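PDB 5LOY: designed Anbu Protein from Synthetic construct, which probably acts as an Ntn-type hydrolase in protein degradation, is a consensus-designed relative of a proteasome precursor, and forms a helical assembly of subunits. Local coordinates for residues Y2-S16 with D163-F177. Sequence-based numbering, arbitrary orientation.
Sequences YCVGIRLDEGLVFAS and DTSLEDAAKCALVSF
Tyr2 to Ser16 form a beta hairpin, and helix 166-177 lies along one of its faces. Strand 11-16 runs nearly parallel to the helix, at 19° with axes 8.7 Å apart. Strand 2-8 runs the opposite way, at 158°. A type I turn from Leu8 to Gly11 joins the strands, and the helix begins beside it.

Glu10 reaches from this turn over the helix start. Its extended chain brings OE1 3.0 Å from Leu166 N, which meets it from above the carboxylate plane. Ser165 is the N-cap, and its OG accepts from Asp168 N. A water links Glu10 N to Thr164 O. Glu167 OE2 lies 4.1 Å from Glu10 OE1, a like-charge approach that the start of the helix probably offsets in part.

Further along, the contact is apolar. Ala169 CB sits between Leu8 CD1 (3.6 Å) and Val13 CG2 (3.9 Å). Leu166 CD2 packs on the same leucine methyl and passes close to Gly11 CA. Small Ala170 and Ala173 let the helix come close to Val13 and Ala15.

At the far end, Tyr2 CD2 lies over the centre of the Phe177 ring, with the planes inclined at 36°. With CG trans to the backbone N, the Tyr2 ring is carried toward the helix and its OH donates to Ser176 OG at 2.7 Å. With an alanine here in place of Tyr2, Ser176 OG would probably lose this donor and a gap would be likely to open over the Phe177 face. Val4 CG2 and Ala15 CB also touch Phe177 CE1.

The hairpin and helix belong to two adjacent layers, sheet and outer helices, of the four-layer alpha-beta-beta-alpha sandwich of proteasome-type Ntn hydrolases. Strand 143-147 flanks the hairpin on one side and strand 191-197 on the other. Helix 153-159 packs alongside through Leu156, and helix 214-232 covers Leu174 and Val175, while Lys171 contacts Phe231 of the second subunit.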
ATOM      1  N   TYR A   2      -2.967  -0.497  12.247  1.00 36.56           N
ATOM      2  CA  TYR A   2      -2.095  -1.367  11.516  1.00 33.76           C
ATOM      3  C   TYR A   2      -1.415  -2.277  12.541  1.00 33.22           C
ATOM      4  O   TYR A   2      -0.852  -1.776  13.533  1.00 31.67           O
ATOM      5  CB  TYR A   2      -1.070  -0.535  10.753  1.00 33.89           C
ATOM      6  CG  TYR A   2       0.026  -1.308  10.041  1.00 33.54           C
ATOM      7  CD1 TYR A   2      -0.245  -2.498   9.381  1.00 33.80           C
ATOM      8  CD2 TYR A   2       1.331  -0.828  10.010  1.00 34.03           C
ATOM      9  CE1 TYR A   2       0.756  -3.194   8.721  1.00 36.06           C
ATOM     10  CE2 TYR A   2       2.343  -1.511   9.342  1.00 35.07           C
ATOM     11  CZ  TYR A   2       2.048  -2.692   8.699  1.00 35.91           C
ATOM     12  OH  TYR A   2       3.019  -3.395   8.054  1.00 36.68           O
ATOM     13  N   CYS A   3      -1.481  -3.591  12.309  1.00 30.09           N
ATOM     14  CA  CYS A   3      -0.820  -4.555  13.198  1.00 30.06           C
ATOM     15  C   CYS A   3      -0.095  -5.585  12.384  1.00 28.70           C
ATOM     16  O   CYS A   3      -0.563  -5.981  11.311  1.00 29.37           O
ATOM     17  CB  CYS A   3      -1.828  -5.258  14.089  1.00 31.10           C
ATOM     18  SG  CYS A   3      -2.937  -4.158  15.004  1.00 33.40           S
ATOM     19  N   VAL A   4       1.049  -6.010  12.897  1.00 27.60           N
ATOM     20  CA  VAL A   4       1.914  -6.944  12.214  1.00 28.42           C
ATOM     21  C   VAL A   4       2.405  -8.034  13.150  1.00 28.56           C
ATOM     22  O   VAL A   4       2.782  -7.758  14.285  1.00 27.52           O
ATOM     23  CB  VAL A   4       3.184  -6.240  11.692  1.00 30.46           C
ATOM     24  CG1 VAL A   4       4.005  -7.169  10.819  1.00 32.06           C
ATOM     25  CG2 VAL A   4       2.794  -5.051  10.860  1.00 32.87           C
ATOM     26  N   GLY A   5       2.441  -9.265  12.646  1.00 28.75           N
ATOM     27  CA  GLY A   5       3.054 -10.376  13.359  1.00 28.83           C
ATOM     28  C   GLY A   5       4.026 -11.050  12.440  1.00 29.29           C
ATOM     29  O   GLY A   5       3.734 -11.242  11.238  1.00 28.53           O
ATOM     30  N   ILE A   6       5.195 -11.407  12.987  1.00 31.19           N
ATOM     31  CA  ILE A   6       6.296 -11.981  12.179  1.00 32.38           C
ATOM     32  C   ILE A   6       6.839 -13.195  12.855  1.00 33.28           C
ATOM     33  O   ILE A   6       7.059 -13.188  14.044  1.00 35.77           O
ATOM     34  CB  ILE A   6       7.461 -11.001  11.997  1.00 32.58           C
ATOM     35  CG1 ILE A   6       6.973  -9.698  11.414  1.00 32.49           C
ATOM     36  CG2 ILE A   6       8.496 -11.558  11.043  1.00 34.04           C
ATOM     37  CD1 ILE A   6       8.060  -8.655  11.341  1.00 32.69           C
ATOM     38  N   ARG A   7       7.097 -14.234  12.085  1.00 36.04           N
ATOM     39  CA  ARG A   7       7.601 -15.491  12.620  1.00 38.59           C
ATOM     40  C   ARG A   7       8.965 -15.899  12.026  1.00 40.55           C
ATOM     41  O   ARG A   7       9.123 -16.000  10.819  1.00 42.76           O
ATOM     42  CB  ARG A   7       6.590 -16.566  12.318  1.00 40.94           C
ATOM     43  CG  ARG A   7       6.881 -17.859  13.045  1.00 47.03           C
ATOM     44  CD  ARG A   7       6.391 -19.020  12.233  1.00 50.87           C
ATOM     45  NE  ARG A   7       6.434 -20.253  12.998  1.00 55.85           N
ATOM     46  CZ  ARG A   7       6.437 -21.473  12.445  1.00 59.42           C
ATOM     47  NH1 ARG A   7       6.399 -21.623  11.117  1.00 56.14           N
ATOM     48  NH2 ARG A   7       6.491 -22.547  13.231  1.00 61.35           N
ATOM     49  N   LEU A   8       9.943 -16.156  12.885  1.00 43.06           N
ATOM     50  CA  LEU A   8      11.314 -16.440  12.472  1.00 44.32           C
ATOM     51  C   LEU A   8      11.823 -17.664  13.184  1.00 45.83           C
ATOM     52  O   LEU A   8      11.267 -18.078  14.195  1.00 43.96           O
ATOM     53  CB  LEU A   8      12.196 -15.257  12.846  1.00 46.14           C
ATOM     54  CG  LEU A   8      11.539 -13.927  12.502  1.00 46.18           C
ATOM     55  CD1 LEU A   8      11.926 -12.869  13.495  1.00 49.00           C
ATOM     56  CD2 LEU A   8      11.885 -13.520  11.098  1.00 46.83           C
ATOM     57  N   ASP A   9      12.903 -18.240  12.674  1.00 47.99           N
ATOM     58  CA  ASP A   9      13.529 -19.361  13.352  1.00 51.09           C
ATOM     59  C   ASP A   9      13.879 -18.982  14.782  1.00 49.81           C
ATOM     60  O   ASP A   9      13.675 -19.772  15.697  1.00 48.93           O
ATOM     61  CB  ASP A   9      14.788 -19.842  12.608  1.00 56.75           C
ATOM     62  CG  ASP A   9      14.465 -20.559  11.281  1.00 62.70           C
ATOM     63  OD1 ASP A   9      13.262 -20.772  10.966  1.00 63.21           O
ATOM     64  OD2 ASP A   9      15.424 -20.896  10.534  1.00 70.29           O
ATOM     65  N   GLU A  10      14.365 -17.757  14.973  1.00 48.81           N
ATOM     66  CA  GLU A  10      14.790 -17.267  16.291  1.00 50.11           C
ATOM     67  C   GLU A  10      13.642 -16.935  17.266  1.00 46.37           C
ATOM     68  O   GLU A  10      13.897 -16.777  18.448  1.00 45.63           O
ATOM     69  CB  GLU A  10      15.659 -16.000  16.123  1.00 54.72           C
ATOM     70  CG  GLU A  10      17.141 -16.222  15.809  1.00 58.68           C
ATOM     71  CD  GLU A  10      17.968 -14.912  15.735  1.00 63.01           C
ATOM     72  OE1 GLU A  10      17.510 -13.822  16.211  1.00 61.24           O
ATOM     73  OE2 GLU A  10      19.111 -14.961  15.188  1.00 66.87           O
ATOM     74  N   GLY A  11      12.404 -16.783  16.773  1.00 43.65           N
ATOM     75  CA  GLY A  11      11.278 -16.329  17.606  1.00 42.90           C
ATOM     76  C   GLY A  11      10.152 -15.576  16.885  1.00 41.48           C
ATOM     77  O   GLY A  11       9.829 -15.884  15.761  1.00 40.97           O
ATOM     78  N   LEU A  12       9.518 -14.622  17.570  1.00 41.67           N
ATOM     79  CA  LEU A  12       8.378 -13.865  17.037  1.00 39.41           C
ATOM     80  C   LEU A  12       8.524 -12.378  17.337  1.00 36.83           C
ATOM     81  O   LEU A  12       9.068 -11.987  18.379  1.00 36.90           O
ATOM     82  CB  LEU A  12       7.076 -14.320  17.681  1.00 41.30           C
ATOM     83  CG  LEU A  12       6.652 -15.782  17.577  1.00 45.73           C
ATOM     84  CD1 LEU A  12       5.632 -16.134  18.651  1.00 46.71           C
ATOM     85  CD2 LEU A  12       6.070 -16.074  16.202  1.00 44.74           C
ATOM     86  N   VAL A  13       7.979 -11.559  16.450  1.00 33.38           N
ATOM     87  CA  VAL A  13       7.917 -10.116  16.648  1.00 33.32           C
ATOM     88  C   VAL A  13       6.493  -9.607  16.361  1.00 31.47           C
ATOM     89  O   VAL A  13       5.904  -9.954  15.336  1.00 32.41           O
ATOM     90  CB  VAL A  13       8.869  -9.411  15.683  1.00 33.90           C
ATOM     91  CG1 VAL A  13       8.741  -7.903  15.818  1.00 34.33           C
ATOM     92  CG2 VAL A  13      10.297  -9.847  15.930  1.00 35.34           C
ATOM     93  N   PHE A  14       5.954  -8.801  17.254  1.00 30.02           N
ATOM     94  CA  PHE A  14       4.615  -8.238  17.093  1.00 29.27           C
ATOM     95  C   PHE A  14       4.655  -6.741  17.246  1.00 29.69           C
ATOM     96  O   PHE A  14       5.325  -6.224  18.148  1.00 30.53           O
ATOM     97  CB  PHE A  14       3.662  -8.757  18.169  1.00 29.72           C
ATOM     98  CG  PHE A  14       3.545 -10.251  18.216  1.00 30.06           C
ATOM     99  CD1 PHE A  14       2.612 -10.894  17.450  1.00 29.99           C
ATOM    100  CD2 PHE A  14       4.332 -11.004  19.085  1.00 31.34           C
ATOM    101  CE1 PHE A  14       2.478 -12.270  17.511  1.00 30.66           C
ATOM    102  CE2 PHE A  14       4.193 -12.374  19.163  1.00 31.66           C
ATOM    103  CZ  PHE A  14       3.265 -13.007  18.369  1.00 31.54           C
ATOM    104  N   ALA A  15       3.898  -6.035  16.407  1.00 29.25           N
ATOM    105  CA  ALA A  15       3.790  -4.589  16.545  1.00 30.37           C
ATOM    106  C   ALA A  15       2.409  -4.101  16.187  1.00 29.74           C
ATOM    107  O   ALA A  15       1.770  -4.640  15.282  1.00 30.96           O
ATOM    108  CB  ALA A  15       4.819  -3.918  15.662  1.00 30.83           C
ATOM    109  N   SER A  16       1.952  -3.068  16.868  1.00 30.24           N
ATOM    110  CA  SER A  16       0.636  -2.505  16.578  1.00 31.41           C
ATOM    111  C   SER A  16       0.592  -1.043  16.922  1.00 33.33           C
ATOM    112  O   SER A  16       1.270  -0.626  17.843  1.00 35.64           O
ATOM    113  CB  SER A  16      -0.450  -3.234  17.385  1.00 30.89           C
ATOM    114  OG  SER A  16      -0.197  -3.111  18.774  1.00 31.30           O
ATOM    115  N   ASP A 163      15.281 -16.839   8.234  1.00 51.00           N
ATOM    116  CA  ASP A 163      16.622 -16.675   8.777  1.00 54.10           C
ATOM    117  C   ASP A 163      16.890 -15.279   9.368  1.00 47.88           C
ATOM    118  O   ASP A 163      17.900 -15.057   9.985  1.00 46.58           O
ATOM    119  CB  ASP A 163      17.649 -16.985   7.683  1.00 62.76           C
ATOM    120  CG  ASP A 163      18.927 -17.585   8.243  1.00 76.85           C
ATOM    121  OD1 ASP A 163      18.855 -18.468   9.134  1.00 87.80           O
ATOM    122  OD2 ASP A 163      20.020 -17.176   7.793  1.00 89.31           O
ATOM    123  N   THR A 164      15.980 -14.339   9.177  1.00 44.39           N
ATOM    124  CA  THR A 164      16.170 -12.980   9.662  1.00 42.44           C
ATOM    125  C   THR A 164      16.279 -12.952  11.185  1.00 42.77           C
ATOM    126  O   THR A 164      15.581 -13.699  11.872  1.00 43.21           O
ATOM    127  CB  THR A 164      15.003 -12.083   9.221  1.00 38.92           C
ATOM    128  OG1 THR A 164      14.909 -12.084   7.786  1.00 39.16           O
ATOM    129  CG2 THR A 164      15.189 -10.661   9.711  1.00 38.65           C
ATOM    130  N   SER A 165      17.141 -12.091  11.711  1.00 42.53           N
ATOM    131  CA  SER A 165      17.351 -12.008  13.179  1.00 44.93           C
ATOM    132  C   SER A 165      16.210 -11.236  13.834  1.00 42.76           C
ATOM    133  O   SER A 165      15.521 -10.473  13.164  1.00 41.50           O
ATOM    134  CB  SER A 165      18.669 -11.314  13.508  1.00 45.32           C
ATOM    135  OG  SER A 165      18.577  -9.918  13.222  1.00 46.89           O
ATOM    136  N   LEU A 166      16.006 -11.440  15.130  1.00 42.62           N
ATOM    137  CA  LEU A 166      14.957 -10.708  15.846  1.00 41.74           C
ATOM    138  C   LEU A 166      15.171  -9.214  15.761  1.00 42.83           C
ATOM    139  O   LEU A 166      14.217  -8.471  15.551  1.00 40.81           O
ATOM    140  CB  LEU A 166      14.904 -11.115  17.310  1.00 42.63           C
ATOM    141  CG  LEU A 166      14.421 -12.539  17.590  1.00 44.64           C
ATOM    142  CD1 LEU A 166      14.502 -12.811  19.074  1.00 45.63           C
ATOM    143  CD2 LEU A 166      12.995 -12.748  17.079  1.00 44.96           C
ATOM    144  N   GLU A 167      16.425  -8.780  15.882  1.00 46.21           N
ATOM    145  CA  GLU A 167      16.753  -7.360  15.790  1.00 49.10           C
ATOM    146  C   GLU A 167      16.311  -6.778  14.433  1.00 44.20           C
ATOM    147  O   GLU A 167      15.615  -5.764  14.386  1.00 40.00           O
ATOM    148  CB  GLU A 167      18.256  -7.101  15.998  1.00 56.06           C
ATOM    149  CG  GLU A 167      18.852  -7.696  17.277  1.00 66.07           C
ATOM    150  CD  GLU A 167      19.386  -9.131  17.089  1.00 74.21           C
ATOM    151  OE1 GLU A 167      20.547  -9.289  16.627  1.00 78.54           O
ATOM    152  OE2 GLU A 167      18.649 -10.106  17.386  1.00 72.88           O
ATOM    153  N   ASP A 168      16.683  -7.432  13.341  1.00 42.31           N
ATOM    154  CA  ASP A 168      16.317  -6.923  12.018  1.00 41.68           C
ATOM    155  C   ASP A 168      14.819  -6.953  11.765  1.00 38.02           C
ATOM    156  O   ASP A 168      14.289  -6.066  11.102  1.00 36.44           O
ATOM    157  CB  ASP A 168      17.042  -7.687  10.894  1.00 43.65           C
ATOM    158  CG  ASP A 168      18.512  -7.327  10.789  1.00 46.70           C
ATOM    159  OD1 ASP A 168      18.926  -6.294  11.367  1.00 50.48           O
ATOM    160  OD2 ASP A 168      19.262  -8.082  10.130  1.00 47.46           O
ATOM    161  N   ALA A 169      14.136  -7.984  12.250  1.00 37.60           N
ATOM    162  CA  ALA A 169      12.682  -8.080  12.051  1.00 36.32           C
ATOM    163  C   ALA A 169      11.969  -6.960  12.777  1.00 34.18           C
ATOM    164  O   ALA A 169      11.007  -6.397  12.235  1.00 33.16           O
ATOM    165  CB  ALA A 169      12.154  -9.417  12.519  1.00 36.90           C
ATOM    166  N   ALA A 170      12.451  -6.607  13.966  1.00 33.57           N
ATOM    167  CA  ALA A 170      11.901  -5.448  14.670  1.00 34.11           C
ATOM    168  C   ALA A 170      12.162  -4.132  13.927  1.00 35.05           C
ATOM    169  O   ALA A 170      11.236  -3.299  13.784  1.00 34.12           O
ATOM    170  CB  ALA A 170      12.416  -5.374  16.078  1.00 35.06           C
ATOM    171  N   LYS A 171      13.388  -3.934  13.434  1.00 36.30           N
ATOM    172  CA  LYS A 171      13.665  -2.757  12.573  1.00 37.22           C
ATOM    173  C   LYS A 171      12.716  -2.691  11.395  1.00 35.77           C
ATOM    174  O   LYS A 171      12.169  -1.644  11.067  1.00 36.53           O
ATOM    175  CB  LYS A 171      15.047  -2.825  11.981  1.00 39.84           C
ATOM    176  CG  LYS A 171      16.122  -2.061  12.683  1.00 44.45           C
ATOM    177  CD  LYS A 171      17.272  -1.895  11.705  1.00 46.98           C
ATOM    178  CE  LYS A 171      18.397  -2.874  11.941  1.00 51.23           C
ATOM    179  NZ  LYS A 171      19.423  -2.750  10.856  1.00 53.49           N
ATOM    180  N   CYS A 172      12.553  -3.824  10.730  1.00 35.45           N
ATOM    181  CA  CYS A 172      11.731  -3.891   9.549  1.00 34.41           C
ATOM    182  C   CYS A 172      10.284  -3.563   9.872  1.00 32.40           C
ATOM    183  O   CYS A 172       9.646  -2.791   9.176  1.00 33.04           O
ATOM    184  CB  CYS A 172      11.842  -5.269   8.958  1.00 36.84           C
ATOM    185  SG  CYS A 172      11.084  -5.409   7.346  1.00 40.87           S
ATOM    186  N   ALA A 173       9.763  -4.091  10.969  1.00 33.09           N
ATOM    187  CA  ALA A 173       8.420  -3.681  11.417  1.00 33.21           C
ATOM    188  C   ALA A 173       8.316  -2.168  11.638  1.00 31.53           C
ATOM    189  O   ALA A 173       7.367  -1.544  11.197  1.00 30.18           O
ATOM    190  CB  ALA A 173       8.031  -4.406  12.697  1.00 35.30           C
ATOM    191  N   LEU A 174       9.301  -1.577  12.298  1.00 31.64           N
ATOM    192  CA  LEU A 174       9.232  -0.151  12.600  1.00 33.60           C
ATOM    193  C   LEU A 174       9.265   0.736  11.343  1.00 34.26           C
ATOM    194  O   LEU A 174       8.519   1.717  11.222  1.00 33.50           O
ATOM    195  CB  LEU A 174      10.330   0.236  13.583  1.00 35.05           C
ATOM    196  CG  LEU A 174      10.107  -0.363  14.976  1.00 36.29           C
ATOM    197  CD1 LEU A 174      11.250  -0.012  15.904  1.00 38.38           C
ATOM    198  CD2 LEU A 174       8.805   0.134  15.601  1.00 36.85           C
ATOM    199  N   VAL A 175      10.108   0.357  10.401  1.00 33.67           N
ATOM    200  CA  VAL A 175      10.208   1.054   9.137  1.00 35.39           C
ATOM    201  C   VAL A 175       8.895   0.915   8.350  1.00 33.12           C
ATOM    202  O   VAL A 175       8.401   1.881   7.747  1.00 33.27           O
ATOM    203  CB  VAL A 175      11.426   0.489   8.349  1.00 37.54           C
ATOM    204  CG1 VAL A 175      11.347   0.829   6.884  1.00 38.43           C
ATOM    205  CG2 VAL A 175      12.706   1.022   8.966  1.00 39.67           C
ATOM    206  N   SER A 176       8.323  -0.284   8.382  1.00 32.27           N
ATOM    207  CA  SER A 176       6.978  -0.525   7.847  1.00 32.31           C
ATOM    208  C   SER A 176       5.927   0.444   8.426  1.00 32.18           C
ATOM    209  O   SER A 176       5.065   0.941   7.695  1.00 32.43           O
ATOM    210  CB  SER A 176       6.553  -1.963   8.133  1.00 32.72           C
ATOM    211  OG  SER A 176       5.355  -2.261   7.442  1.00 32.97           O
ATOM    212  N   PHE A 177       5.997   0.706   9.729  1.00 32.20           N
ATOM    213  CA  PHE A 177       5.087   1.657  10.338  1.00 33.11           C
ATOM    214  C   PHE A 177       5.373   3.072   9.917  1.00 34.44           C
ATOM    215  O   PHE A 177       4.450   3.858   9.704  1.00 35.86           O
ATOM    216  CB  PHE A 177       5.110   1.562  11.859  1.00 34.28           C
ATOM    217  CG  PHE A 177       4.167   0.546  12.380  1.00 34.40           C
ATOM    218  CD1 PHE A 177       4.514  -0.794  12.375  1.00 34.11           C
ATOM    219  CD2 PHE A 177       2.908   0.908  12.834  1.00 35.04           C
ATOM    220  CE1 PHE A 177       3.638  -1.760  12.822  1.00 33.47           C
ATOM    221  CE2 PHE A 177       2.014  -0.061  13.269  1.00 36.22           C
ATOM    222  CZ  PHE A 177       2.376  -1.396  13.253  1.00 35.62           C
TER
HETATM  223  O   HOH W   1      15.747 -16.264  12.525  1.00 44.35           O